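Local structure of formiminoglutamase (Trypanosoma cruzi, 4MYK) at residues G247-A252 against E281-V286; A57-F62 against V294-F299; K229-S234 against P272-M277. The protein is an arginase-like manganese metalloenzyme that hydrolyses N-formimino-L-glutamate to L-glutamate and formamide. The protein carries 1 engineered substitution. All blocks are in the same frame, centred on the assembly; numbering follows the deposited sequence.

Contact 1 (G247-A252 against E281-V286); sequences GVSCPA and ELNPLV
Ser249 reaches two side chains of the facing loop through a single hydroxyl. Its OG accepts a hydrogen bond from Asn283 ND2 at 3.1 Å; the N-H...O angle of 163° makes it a nearly straight bond, and OG lies close to the amide plane of Asn283. Glu281 OE1 stands 3.0 Å from the same OG, so the hydroxyl sits between an amide and a carboxylate. A water adds a second tie to that carboxylate oxygen, accepting from Cys250 N at 2.8 Å and donating to Glu281 OE1 at 2.8 Å. The backbones meet directly as well. Asn283 N donates to Gly247 O over 2.9 Å, while the bond from Ser249 N to Glu281 O is long and weak. Side-chain carbons pack on the Val248 peptide: Val286 CG2 comes within 3.3 Å of Val248 O, and Asn283 CB lies 3.6 Å from Val248 C.

With its CG anti to the backbone N (chi1 -171°), Asn283 carries its amide across to the serine. ND2 has a second acceptor in Ala50 O, and weak bonds from Leu285 N and Val286 N to OD1 further restrain the amide. Outside the pair of loops, Glu281 OE2 accepts from the backbone N atoms of Asn122 and Cys43, and Cys43 is disulfide-bonded to Cys250. Asn122 is itself a manganese ligand, so Glu281 belongs to the second shell, its side chain about 5 Å from a bound manganese. Both loops follow parallel strands, 231-236 and 274-280, at their C-terminal ends, where the arginase/deacetylase α/β fold places its dinuclear manganese site.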
ATOM      1  N   GLY A 247       0.715 -10.346  -6.370  1.00 14.33           N
ATOM      2  CA  GLY A 247       0.653 -11.517  -7.234  1.00 15.00           C
ATOM      3  C   GLY A 247       1.951 -12.293  -7.325  1.00 15.96           C
ATOM      4  O   GLY A 247       2.610 -12.300  -8.372  1.00 15.96           O
ATOM      5  N   VAL A 248       2.323 -12.938  -6.219  1.00 14.60           N
ATOM      6  CA  VAL A 248       3.564 -13.697  -6.130  1.00 15.61           C
ATOM      7  C   VAL A 248       3.235 -14.925  -5.310  1.00 14.20           C
ATOM      8  O   VAL A 248       2.171 -14.987  -4.711  1.00 16.31           O
ATOM      9  CB  VAL A 248       4.723 -12.891  -5.460  1.00 14.03           C
ATOM     10  CG1 VAL A 248       4.993 -11.591  -6.208  1.00 12.93           C
ATOM     11  CG2 VAL A 248       4.426 -12.611  -4.004  1.00 15.01           C
ATOM     12  N   SER A 249       4.120 -15.913  -5.298  1.00 18.38           N
ATOM     13  CA  SER A 249       3.815 -17.185  -4.643  1.00 17.48           C
ATOM     14  C   SER A 249       3.911 -17.036  -3.125  1.00 20.11           C
ATOM     15  O   SER A 249       3.140 -17.637  -2.379  1.00 23.27           O
ATOM     16  CB  SER A 249       4.749 -18.300  -5.143  1.00 18.49           C
ATOM     17  OG  SER A 249       4.892 -18.261  -6.563  1.00 19.47           O
ATOM     18  N   CYS A 250       4.855 -16.216  -2.675  1.00 16.01           N
ATOM     19  CA  CYS A 250       5.031 -15.947  -1.255  1.00 19.10           C
ATOM     20  C   CYS A 250       4.879 -14.456  -0.982  1.00 19.01           C
ATOM     21  O   CYS A 250       5.875 -13.747  -0.864  1.00 18.45           O
ATOM     22  CB  CYS A 250       6.407 -16.427  -0.786  1.00 20.56           C
ATOM     23  SG  CYS A 250       6.637 -18.232  -0.859  1.00 24.66           S
ATOM     24  N   PRO A 251       3.624 -13.977  -0.897  1.00 19.33           N
ATOM     25  CA  PRO A 251       3.336 -12.555  -0.660  1.00 18.85           C
ATOM     26  C   PRO A 251       4.009 -11.983   0.600  1.00 21.31           C
ATOM     27  O   PRO A 251       3.981 -12.599   1.683  1.00 20.60           O
ATOM     28  CB  PRO A 251       1.807 -12.524  -0.543  1.00 23.60           C
ATOM     29  CG  PRO A 251       1.347 -13.705  -1.359  1.00 18.94           C
ATOM     30  CD  PRO A 251       2.393 -14.760  -1.136  1.00 18.34           C
ATOM     31  N   ALA A 252       4.617 -10.807   0.443  1.00 17.40           N
ATOM     32  CA  ALA A 252       5.369 -10.182   1.523  1.00 17.07           C
ATOM     33  C   ALA A 252       4.516  -9.177   2.275  1.00 18.58           C
ATOM     34  O   ALA A 252       3.828  -8.357   1.658  1.00 16.38           O
ATOM     35  CB  ALA A 252       6.620  -9.504   0.973  1.00 16.21           C
ATOM     36  N   GLU A 281       9.175 -15.376  -9.464  1.00 15.88           N
ATOM     37  CA  GLU A 281       8.062 -15.525  -8.517  1.00 14.20           C
ATOM     38  C   GLU A 281       6.746 -14.812  -8.884  1.00 15.23           C
ATOM     39  O   GLU A 281       5.800 -14.807  -8.099  1.00 16.18           O
ATOM     40  CB  GLU A 281       8.516 -15.207  -7.079  1.00 16.31           C
ATOM     41  CG  GLU A 281       9.586 -16.179  -6.535  1.00 16.86           C
ATOM     42  CD  GLU A 281       9.047 -17.588  -6.377  1.00 19.60           C
ATOM     43  OE1 GLU A 281       7.823 -17.721  -6.167  1.00 21.16           O
ATOM     44  OE2 GLU A 281       9.836 -18.555  -6.460  1.00 19.29           O
ATOM     45  N   LEU A 282       6.681 -14.242 -10.085  1.00 14.68           N
ATOM     46  CA  LEU A 282       5.435 -13.645 -10.571  1.00 15.26           C
ATOM     47  C   LEU A 282       4.377 -14.733 -10.727  1.00 15.91           C
ATOM     48  O   LEU A 282       4.591 -15.720 -11.431  1.00 15.86           O
ATOM     49  CB  LEU A 282       5.636 -12.903 -11.903  1.00 12.83           C
ATOM     50  CG  LEU A 282       4.408 -12.130 -12.398  1.00 13.45           C
ATOM     51  CD1 LEU A 282       4.089 -11.022 -11.426  1.00 16.38           C
ATOM     52  CD2 LEU A 282       4.616 -11.558 -13.791  1.00 12.75           C
ATOM     53  N   ASN A 283       3.234 -14.531 -10.076  1.00 15.14           N
ATOM     54  CA  ASN A 283       2.220 -15.569  -9.939  1.00 14.19           C
ATOM     55  C   ASN A 283       0.784 -15.028 -10.138  1.00 16.83           C
ATOM     56  O   ASN A 283       0.145 -14.546  -9.189  1.00 15.27           O
ATOM     57  CB  ASN A 283       2.380 -16.227  -8.573  1.00 16.69           C
ATOM     58  CG  ASN A 283       1.524 -17.441  -8.416  1.00 16.37           C
ATOM     59  OD1 ASN A 283       0.463 -17.552  -9.039  1.00 17.94           O
ATOM     60  ND2 ASN A 283       1.965 -18.364  -7.572  1.00 15.27           N
ATOM     61  N   PRO A 284       0.282 -15.097 -11.387  1.00 15.03           N
ATOM     62  CA  PRO A 284      -0.996 -14.480 -11.780  1.00 16.51           C
ATOM     63  C   PRO A 284      -2.208 -15.193 -11.202  1.00 17.43           C
ATOM     64  O   PRO A 284      -3.305 -14.630 -11.229  1.00 16.92           O
ATOM     65  CB  PRO A 284      -0.990 -14.593 -13.307  1.00 15.88           C
ATOM     66  CG  PRO A 284       0.464 -14.757 -13.670  1.00 16.56           C
ATOM     67  CD  PRO A 284       1.047 -15.566 -12.556  1.00 15.42           C
ATOM     68  N   LEU A 285      -2.013 -16.410 -10.696  1.00 18.81           N
ATOM     69  CA  LEU A 285      -3.086 -17.115  -9.990  1.00 18.04           C
ATOM     70  C   LEU A 285      -3.315 -16.473  -8.634  1.00 18.35           C
ATOM     71  O   LEU A 285      -4.421 -16.524  -8.105  1.00 17.67           O
ATOM     72  CB  LEU A 285      -2.761 -18.588  -9.781  1.00 18.49           C
ATOM     73  CG  LEU A 285      -2.204 -19.359 -10.974  1.00 22.00           C
ATOM     74  CD1 LEU A 285      -2.349 -20.860 -10.734  1.00 17.05           C
ATOM     75  CD2 LEU A 285      -2.913 -18.919 -12.237  1.00 22.59           C
ATOM     76  N   VAL A 286      -2.271 -15.882  -8.059  1.00 15.85           N
ATOM     77  CA  VAL A 286      -2.443 -15.164  -6.800  1.00 17.28           C
ATOM     78  C   VAL A 286      -3.071 -13.782  -7.017  1.00 15.97           C
ATOM     79  O   VAL A 286      -4.016 -13.420  -6.317  1.00 18.90           O
ATOM     80  CB  VAL A 286      -1.149 -15.049  -5.988  1.00 14.25           C
ATOM     81  CG1 VAL A 286      -1.392 -14.180  -4.765  1.00 17.32           C
ATOM     82  CG2 VAL A 286      -0.671 -16.422  -5.579  1.00 14.51           C
TER
HETATM   83  O   HOH W   1       7.263 -15.913  -4.050  1.00 18.15           O

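Contact 2 (A57-F62 against V294-F299)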
ATOM      1  N   ALA A  57       3.508 -15.540 -19.360  1.00 19.31           N
ATOM      2  CA  ALA A  57       2.371 -15.180 -20.205  1.00 18.32           C
ATOM      3  C   ALA A  57       1.789 -13.827 -19.790  1.00 18.34           C
ATOM      4  O   ALA A  57       1.500 -12.968 -20.623  1.00 17.75           O
ATOM      5  CB  ALA A  57       1.301 -16.257 -20.136  1.00 20.48           C
ATOM      6  N   ALA A  58       1.630 -13.647 -18.487  1.00 16.81           N
ATOM      7  CA  ALA A  58       1.085 -12.420 -17.932  1.00 15.85           C
ATOM      8  C   ALA A  58       2.032 -11.236 -18.161  1.00 16.32           C
ATOM      9  O   ALA A  58       1.607 -10.138 -18.493  1.00 16.27           O
ATOM     10  CB  ALA A  58       0.816 -12.608 -16.454  1.00 14.66           C
ATOM     11  N   PHE A  59       3.320 -11.467 -17.957  1.00 16.38           N
ATOM     12  CA  PHE A  59       4.322 -10.474 -18.287  1.00 15.71           C
ATOM     13  C   PHE A  59       4.190 -10.067 -19.757  1.00 16.89           C
ATOM     14  O   PHE A  59       4.188  -8.876 -20.068  1.00 16.25           O
ATOM     15  CB  PHE A  59       5.713 -11.029 -18.018  1.00 15.29           C
ATOM     16  CG  PHE A  59       6.816 -10.039 -18.260  1.00 18.09           C
ATOM     17  CD1 PHE A  59       7.335  -9.853 -19.531  1.00 18.03           C
ATOM     18  CD2 PHE A  59       7.338  -9.299 -17.216  1.00 15.30           C
ATOM     19  CE1 PHE A  59       8.341  -8.951 -19.748  1.00 17.39           C
ATOM     20  CE2 PHE A  59       8.334  -8.397 -17.435  1.00 13.63           C
ATOM     21  CZ  PHE A  59       8.842  -8.222 -18.696  1.00 14.54           C
ATOM     22  N   ARG A  60       4.079 -11.056 -20.652  1.00 18.99           N
ATOM     23  CA  ARG A  60       3.984 -10.802 -22.100  1.00 17.81           C
ATOM     24  C   ARG A  60       2.743 -10.019 -22.471  1.00 18.93           C
ATOM     25  O   ARG A  60       2.771  -9.191 -23.385  1.00 18.49           O
ATOM     26  CB  ARG A  60       4.011 -12.100 -22.911  1.00 19.72           C
ATOM     27  CG  ARG A  60       5.402 -12.662 -23.085  1.00 16.94           C
ATOM     28  CD  ARG A  60       5.471 -13.820 -24.056  1.00 17.76           C
ATOM     29  NE  ARG A  60       6.857 -14.237 -24.207  1.00 18.30           N
ATOM     30  CZ  ARG A  60       7.404 -15.256 -23.554  1.00 18.76           C
ATOM     31  NH1 ARG A  60       6.664 -15.987 -22.737  1.00 18.25           N
ATOM     32  NH2 ARG A  60       8.681 -15.552 -23.733  1.00 16.12           N
ATOM     33  N   PHE A  61       1.654 -10.287 -21.760  1.00 16.91           N
ATOM     34  CA  PHE A  61       0.414  -9.575 -22.003  1.00 17.09           C
ATOM     35  C   PHE A  61       0.633  -8.075 -21.873  1.00 19.40           C
ATOM     36  O   PHE A  61       0.291  -7.308 -22.775  1.00 20.57           O
ATOM     37  CB  PHE A  61      -0.683 -10.023 -21.040  1.00 17.43           C
ATOM     38  CG  PHE A  61      -2.025  -9.424 -21.346  1.00 20.36           C
ATOM     39  CD1 PHE A  61      -2.413  -8.223 -20.770  1.00 21.33           C
ATOM     40  CD2 PHE A  61      -2.894 -10.051 -22.227  1.00 20.89           C
ATOM     41  CE1 PHE A  61      -3.645  -7.673 -21.058  1.00 19.67           C
ATOM     42  CE2 PHE A  61      -4.128  -9.496 -22.517  1.00 22.52           C
ATOM     43  CZ  PHE A  61      -4.498  -8.311 -21.935  1.00 21.14           C
ATOM     44  N   PHE A  62       1.214  -7.661 -20.752  1.00 19.25           N
ATOM     45  CA  PHE A  62       1.410  -6.240 -20.496  1.00 18.38           C
ATOM     46  C   PHE A  62       2.606  -5.692 -21.257  1.00 17.53           C
ATOM     47  O   PHE A  62       2.674  -4.501 -21.543  1.00 17.64           O
ATOM     48  CB  PHE A  62       1.439  -5.952 -18.986  1.00 14.44           C
ATOM     49  CG  PHE A  62       0.096  -6.152 -18.334  1.00 18.41           C
ATOM     50  CD1 PHE A  62      -0.852  -5.134 -18.345  1.00 21.32           C
ATOM     51  CD2 PHE A  62      -0.253  -7.380 -17.776  1.00 19.86           C
ATOM     52  CE1 PHE A  62      -2.114  -5.326 -17.781  1.00 25.67           C
ATOM     53  CE2 PHE A  62      -1.509  -7.578 -17.217  1.00 19.68           C
ATOM     54  CZ  PHE A  62      -2.439  -6.550 -17.220  1.00 22.21           C
ATOM     55  N   VAL A 294       3.359  -4.245 -12.633  1.00 12.38           N
ATOM     56  CA  VAL A 294       4.567  -3.846 -11.915  1.00 13.17           C
ATOM     57  C   VAL A 294       5.806  -4.504 -12.520  1.00 15.25           C
ATOM     58  O   VAL A 294       6.842  -3.853 -12.691  1.00 14.56           O
ATOM     59  CB  VAL A 294       4.479  -4.167 -10.420  1.00 14.77           C
ATOM     60  CG1 VAL A 294       5.838  -3.962  -9.744  1.00 12.87           C
ATOM     61  CG2 VAL A 294       3.386  -3.315  -9.771  1.00 12.75           C
ATOM     62  N   ALA A 295       5.681  -5.789 -12.854  1.00 15.82           N
ATOM     63  CA  ALA A 295       6.788  -6.583 -13.381  1.00 13.89           C
ATOM     64  C   ALA A 295       7.266  -6.018 -14.712  1.00 16.43           C
ATOM     65  O   ALA A 295       8.471  -5.874 -14.935  1.00 15.83           O
ATOM     66  CB  ALA A 295       6.375  -8.044 -13.531  1.00 12.07           C
ATOM     67  N   VAL A 296       6.316  -5.687 -15.588  1.00 14.63           N
ATOM     68  CA  VAL A 296       6.648  -5.081 -16.884  1.00 14.38           C
ATOM     69  C   VAL A 296       7.269  -3.694 -16.691  1.00 15.39           C
ATOM     70  O   VAL A 296       8.225  -3.338 -17.376  1.00 15.87           O
ATOM     71  CB  VAL A 296       5.419  -5.021 -17.846  1.00 14.84           C
ATOM     72  CG1 VAL A 296       5.737  -4.207 -19.084  1.00 14.71           C
ATOM     73  CG2 VAL A 296       4.958  -6.435 -18.236  1.00 16.11           C
ATOM     74  N   TYR A 297       6.736  -2.926 -15.745  1.00 13.58           N
ATOM     75  CA  TYR A 297       7.263  -1.597 -15.461  1.00 14.22           C
ATOM     76  C   TYR A 297       8.671  -1.646 -14.879  1.00 14.99           C
ATOM     77  O   TYR A 297       9.486  -0.764 -15.123  1.00 15.21           O
ATOM     78  CB  TYR A 297       6.326  -0.827 -14.533  1.00 16.50           C
ATOM     79  CG  TYR A 297       5.191  -0.133 -15.263  1.00 15.72           C
ATOM     80  CD1 TYR A 297       5.446   0.679 -16.363  1.00 14.82           C
ATOM     81  CD2 TYR A 297       3.873  -0.279 -14.849  1.00 16.19           C
ATOM     82  CE1 TYR A 297       4.418   1.314 -17.036  1.00 18.93           C
ATOM     83  CE2 TYR A 297       2.840   0.359 -15.513  1.00 15.57           C
ATOM     84  CZ  TYR A 297       3.117   1.152 -16.607  1.00 20.59           C
ATOM     85  OH  TYR A 297       2.097   1.796 -17.275  1.00 23.40           O
ATOM     86  N   MET A 298       8.955  -2.691 -14.114  1.00 16.42           N
ATOM     87  CA  MET A 298      10.304  -2.925 -13.615  1.00 14.09           C
ATOM     88  C   MET A 298      11.300  -3.175 -14.759  1.00 15.36           C
ATOM     89  O   MET A 298      12.393  -2.596 -14.785  1.00 16.47           O
ATOM     90  CB  MET A 298      10.300  -4.100 -12.640  1.00 11.89           C
ATOM     91  CG  MET A 298       9.785  -3.758 -11.258  1.00 12.92           C
ATOM     92  SD  MET A 298       9.660  -5.197 -10.170  1.00 15.77           S
ATOM     93  CE  MET A 298      11.367  -5.723 -10.034  1.00 15.28           C
ATOM     94  N   PHE A 299      10.924  -4.054 -15.687  1.00 14.26           N
ATOM     95  CA  PHE A 299      11.714  -4.321 -16.902  1.00 14.60           C
ATOM     96  C   PHE A 299      11.857  -3.045 -17.741  1.00 14.68           C
ATOM     97  O   PHE A 299      12.923  -2.735 -18.268  1.00 15.46           O
ATOM     98  CB  PHE A 299      11.043  -5.438 -17.719  1.00 15.27           C
ATOM     99  CG  PHE A 299      11.594  -5.598 -19.115  1.00 14.52           C
ATOM    100  CD1 PHE A 299      12.816  -6.212 -19.325  1.00 15.33           C
ATOM    101  CD2 PHE A 299      10.874  -5.151 -20.216  1.00 13.88           C
ATOM    102  CE1 PHE A 299      13.322  -6.353 -20.602  1.00 15.34           C
ATOM    103  CE2 PHE A 299      11.372  -5.293 -21.496  1.00 13.41           C
ATOM    104  CZ  PHE A 299      12.592  -5.896 -21.690  1.00 17.55           C
TER
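Two helices of the α/β fold, 55-63 and 290-306, cross here through Phe59 on the first and Ala295, Val296 and Phe299 on the second. The short axes of 57-62 and 294-299 approach to 9.0 Å at an angle of 67°, a steep crossing that concentrates the contact on few residues. Phe59 supplies most of it. Its CG is anti to the backbone N (chi1 -177°), which directs the ring toward the other helix. Val296 CG2 sits over one face of that ring, 4.0 Å from the centroid and near the ring normal, in a CH-pi contact. This methyl is closely surrounded: Phe59 O is 3.1 Å from Val296 CG2, and Phe62 CB is 3.6 Å from it. One branch of the valine thus fits between the ring, a carbonyl of helix 57-62 and the next turn.

The rim of the same ring meets the other two partners. Phe59 CE2 lies 3.6 Å from Ala295 O, near the ring plane, and Phe59 CD2 is 4.0 Å from Ala295 CB. Further out, Phe59 CZ is 3.7 Å from Phe299 CB. The two rings form an offset edge-to-face pair, the edge of Phe59 turned to the face of Phe299, with centroids 5.8 Å apart and planes at 72°. Phe299 in turn meets Phe116 of strand 114-119, and Ala295 packs on Met279 of strand 274-280. Helix 290-306 thus lies on the sheet through Ala295 and Phe299, and helix 55-63, crossing it, is tied to the edge strand 83-88 by salt bridges from Arg60 to Asp85 and Asp88, a layered helix-on-sheet arrangement belonging to the arginase/deacetylase α/β fold.

Contact 3 (K229-S234 against P272-M277)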
ATOM      1  N   LYS A 229      32.299  -6.793 -11.316  1.00 23.26           N
ATOM      2  CA  LYS A 229      32.218  -7.096 -12.738  1.00 19.82           C
ATOM      3  C   LYS A 229      31.235  -8.220 -13.014  1.00 21.77           C
ATOM      4  O   LYS A 229      31.061  -9.120 -12.190  1.00 18.90           O
ATOM      5  CB  LYS A 229      33.584  -7.484 -13.287  1.00 20.61           C
ATOM      6  CG  LYS A 229      34.664  -6.468 -13.034  1.00 24.68           C
ATOM      7  CD  LYS A 229      35.498  -6.259 -14.278  1.00 30.62           C
ATOM      8  CE  LYS A 229      35.760  -7.572 -15.005  1.00 32.77           C
ATOM      9  NZ  LYS A 229      36.555  -7.392 -16.265  1.00 41.73           N
ATOM     10  N   ASN A 230      30.594  -8.163 -14.178  1.00 19.59           N
ATOM     11  CA  ASN A 230      29.806  -9.282 -14.658  1.00 20.01           C
ATOM     12  C   ASN A 230      28.759  -9.690 -13.642  1.00 20.93           C
ATOM     13  O   ASN A 230      28.646 -10.860 -13.273  1.00 20.77           O
ATOM     14  CB  ASN A 230      30.722 -10.463 -14.981  1.00 20.61           C
ATOM     15  CG  ASN A 230      31.794 -10.099 -15.982  1.00 21.40           C
ATOM     16  OD1 ASN A 230      31.529  -9.408 -16.967  1.00 21.79           O
ATOM     17  ND2 ASN A 230      33.013 -10.553 -15.737  1.00 23.56           N
ATOM     18  N   THR A 231      27.996  -8.700 -13.195  1.00 20.04           N
ATOM     19  CA  THR A 231      26.972  -8.904 -12.186  1.00 16.08           C
ATOM     20  C   THR A 231      25.654  -9.447 -12.759  1.00 17.43           C
ATOM     21  O   THR A 231      25.118  -8.936 -13.743  1.00 19.28           O
ATOM     22  CB  THR A 231      26.723  -7.618 -11.408  1.00 17.84           C
ATOM     23  OG1 THR A 231      27.904  -7.281 -10.680  1.00 20.21           O
ATOM     24  CG2 THR A 231      25.600  -7.804 -10.435  1.00 15.24           C
ATOM     25  N   PHE A 232      25.175 -10.516 -12.129  1.00 18.66           N
ATOM     26  CA  PHE A 232      23.880 -11.129 -12.397  1.00 17.06           C
ATOM     27  C   PHE A 232      22.869 -10.456 -11.469  1.00 17.22           C
ATOM     28  O   PHE A 232      22.953 -10.604 -10.246  1.00 17.43           O
ATOM     29  CB  PHE A 232      23.976 -12.640 -12.119  1.00 13.03           C
ATOM     30  CG  PHE A 232      22.662 -13.361 -12.133  1.00 14.67           C
ATOM     31  CD1 PHE A 232      21.550 -12.832 -12.779  1.00 16.83           C
ATOM     32  CD2 PHE A 232      22.535 -14.589 -11.505  1.00 18.10           C
ATOM     33  CE1 PHE A 232      20.335 -13.515 -12.788  1.00 15.94           C
ATOM     34  CE2 PHE A 232      21.319 -15.275 -11.519  1.00 17.94           C
ATOM     35  CZ  PHE A 232      20.221 -14.726 -12.160  1.00 16.32           C
ATOM     36  N   PHE A 233      21.938  -9.701 -12.054  1.00 17.26           N
ATOM     37  CA  PHE A 233      20.928  -8.970 -11.287  1.00 15.63           C
ATOM     38  C   PHE A 233      19.666  -9.819 -11.191  1.00 15.76           C
ATOM     39  O   PHE A 233      18.867  -9.868 -12.123  1.00 14.08           O
ATOM     40  CB  PHE A 233      20.643  -7.607 -11.931  1.00 17.14           C
ATOM     41  CG  PHE A 233      19.764  -6.699 -11.097  1.00 23.12           C
ATOM     42  CD1 PHE A 233      20.092  -6.401  -9.775  1.00 19.22           C
ATOM     43  CD2 PHE A 233      18.619  -6.120 -11.643  1.00 18.49           C
ATOM     44  CE1 PHE A 233      19.274  -5.560  -9.014  1.00 14.76           C
ATOM     45  CE2 PHE A 233      17.818  -5.281 -10.886  1.00 14.61           C
ATOM     46  CZ  PHE A 233      18.147  -5.004  -9.576  1.00 13.62           C
ATOM     47  N   SER A 234      19.518 -10.501 -10.057  1.00 14.55           N
ATOM     48  CA  SER A 234      18.439 -11.468  -9.840  1.00 15.74           C
ATOM     49  C   SER A 234      17.366 -10.866  -8.938  1.00 14.93           C
ATOM     50  O   SER A 234      17.607 -10.609  -7.753  1.00 16.37           O
ATOM     51  CB  SER A 234      18.990 -12.754  -9.211  1.00 16.06           C
ATOM     52  OG  SER A 234      18.018 -13.788  -9.185  1.00 17.51           O
ATOM     53  N   PRO A 272      26.872  -0.648 -16.211  1.00 21.20           N
ATOM     54  CA  PRO A 272      27.455  -1.419 -17.316  1.00 18.63           C
ATOM     55  C   PRO A 272      28.059  -2.761 -16.902  1.00 19.61           C
ATOM     56  O   PRO A 272      28.262  -3.627 -17.758  1.00 22.87           O
ATOM     57  CB  PRO A 272      28.540  -0.486 -17.858  1.00 22.60           C
ATOM     58  CG  PRO A 272      28.886   0.391 -16.722  1.00 24.72           C
ATOM     59  CD  PRO A 272      27.605   0.603 -15.964  1.00 20.65           C
ATOM     60  N   THR A 273      28.341  -2.943 -15.617  1.00 21.45           N
ATOM     61  CA  THR A 273      28.818  -4.238 -15.140  1.00 19.70           C
ATOM     62  C   THR A 273      27.684  -5.259 -14.982  1.00 19.18           C
ATOM     63  O   THR A 273      27.940  -6.453 -14.804  1.00 20.96           O
ATOM     64  CB  THR A 273      29.581  -4.122 -13.809  1.00 20.99           C
ATOM     65  OG1 THR A 273      28.743  -3.506 -12.820  1.00 24.55           O
ATOM     66  CG2 THR A 273      30.850  -3.299 -13.997  1.00 21.35           C
ATOM     67  N   VAL A 274      26.439  -4.800 -15.035  1.00 17.16           N
ATOM     68  CA  VAL A 274      25.311  -5.720 -14.917  1.00 17.35           C
ATOM     69  C   VAL A 274      25.044  -6.420 -16.252  1.00 18.10           C
ATOM     70  O   VAL A 274      24.585  -5.793 -17.217  1.00 20.19           O
ATOM     71  CB  VAL A 274      24.046  -5.010 -14.406  1.00 17.32           C
ATOM     72  CG1 VAL A 274      22.845  -5.944 -14.464  1.00 16.15           C
ATOM     73  CG2 VAL A 274      24.273  -4.514 -12.988  1.00 16.08           C
ATOM     74  N   MET A 275      25.324  -7.721 -16.304  1.00 18.44           N
ATOM     75  CA  MET A 275      25.399  -8.417 -17.586  1.00 19.59           C
ATOM     76  C   MET A 275      24.192  -9.300 -17.907  1.00 17.97           C
ATOM     77  O   MET A 275      24.015  -9.747 -19.045  1.00 16.31           O
ATOM     78  CB  MET A 275      26.716  -9.197 -17.690  1.00 20.34           C
ATOM     79  CG  MET A 275      27.957  -8.324 -17.484  1.00 21.00           C
ATOM     80  SD  MET A 275      28.118  -7.000 -18.703  1.00 30.30           S
ATOM     81  CE  MET A 275      28.428  -7.974 -20.172  1.00 26.60           C
ATOM     82  N   MET A 276      23.363  -9.550 -16.907  1.00 16.31           N
ATOM     83  CA  MET A 276      22.088 -10.193 -17.159  1.00 16.97           C
ATOM     84  C   MET A 276      21.174  -9.951 -15.982  1.00 16.24           C
ATOM     85  O   MET A 276      21.592  -9.461 -14.944  1.00 15.25           O
ATOM     86  CB  MET A 276      22.230 -11.696 -17.428  1.00 15.14           C
ATOM     87  CG  MET A 276      22.291 -12.571 -16.184  1.00 18.01           C
ATOM     88  SD  MET A 276      22.015 -14.347 -16.498  1.00 19.51           S
ATOM     89  CE  MET A 276      20.225 -14.390 -16.641  1.00 17.32           C
ATOM     90  N   MET A 277      19.916 -10.307 -16.165  1.00 17.22           N
ATOM     91  CA  MET A 277      18.892 -10.068 -15.170  1.00 16.49           C
ATOM     92  C   MET A 277      17.865 -11.179 -15.249  1.00 15.97           C
ATOM     93  O   MET A 277      17.545 -11.650 -16.336  1.00 15.29           O
ATOM     94  CB  MET A 277      18.199  -8.724 -15.429  1.00 15.57           C
ATOM     95  CG  MET A 277      16.888  -8.585 -14.695  1.00 16.79           C
ATOM     96  SD  MET A 277      16.277  -6.912 -14.564  1.00 18.16           S
ATOM     97  CE  MET A 277      15.055  -7.146 -13.269  1.00 18.31           C
TER
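Backbone hydrogen bonds join Thr231 and Phe233 to the neighbouring parallel strand. Thr231 N donates to Thr273 O at 2.8 Å, Thr231 O accepts from Met275 N at 2.8 Å, and Phe233 N donates to Met276 O at 2.9 Å in a nearly straight bond (170°). The pairing moves from Thr231-Val274 to Phe232-Met276, so Met275 is the extra residue of a beta bulge. A CA-H...O contact, from Met277 CA to Phe233 O at 3.1 Å, supplements the ladder.

Sulfur-aromatic contacts occur on both faces of the sheet. Met276, its CG between the backbone N and the carbonyl carbon (chi1 84°), places SD over a face of the Phe232 ring, 4.4 Å from the centroid. On the other face Met277 runs beside Phe233 and brings SD to that ring's edge, 5.1 Å from the centroid.

In apolar packing, Val274 CG1 touches Phe233 CB at 3.7 Å. Helix 125-135 covers Phe232 and Met276, whereas helix 216-227 covers Phe233 and Val274. The chemistry implies a division of labour: main-chain bonds fix the parallel register and its bulge, while sulfur, aromatic and aliphatic groups supply the nonpolar interior between sheet and helices.

How the contacts relate
From the N terminus, residues 57-62 come first and find their partner, 294-299, only near the C-terminal end, so contact 2 closes a long loop in which the other two are nested. Inside it the segments run 229-234, 247-252, 272-277, 281-286: contacts 3 and 1 alternate along the chain and therefore cross. Contact 3 joins the strands of a beta-alpha-beta unit, and contact 1 joins the loops leaving the far ends of those strands, on the other side of the chain's centre. Contacts 1 and 2 touch, with Pro284 CG 3.5 Å from Ala58 CB and Leu282 CD2 3.9 Å from Ala295 CB, linking the loops beside the metal site to the two crossing helices.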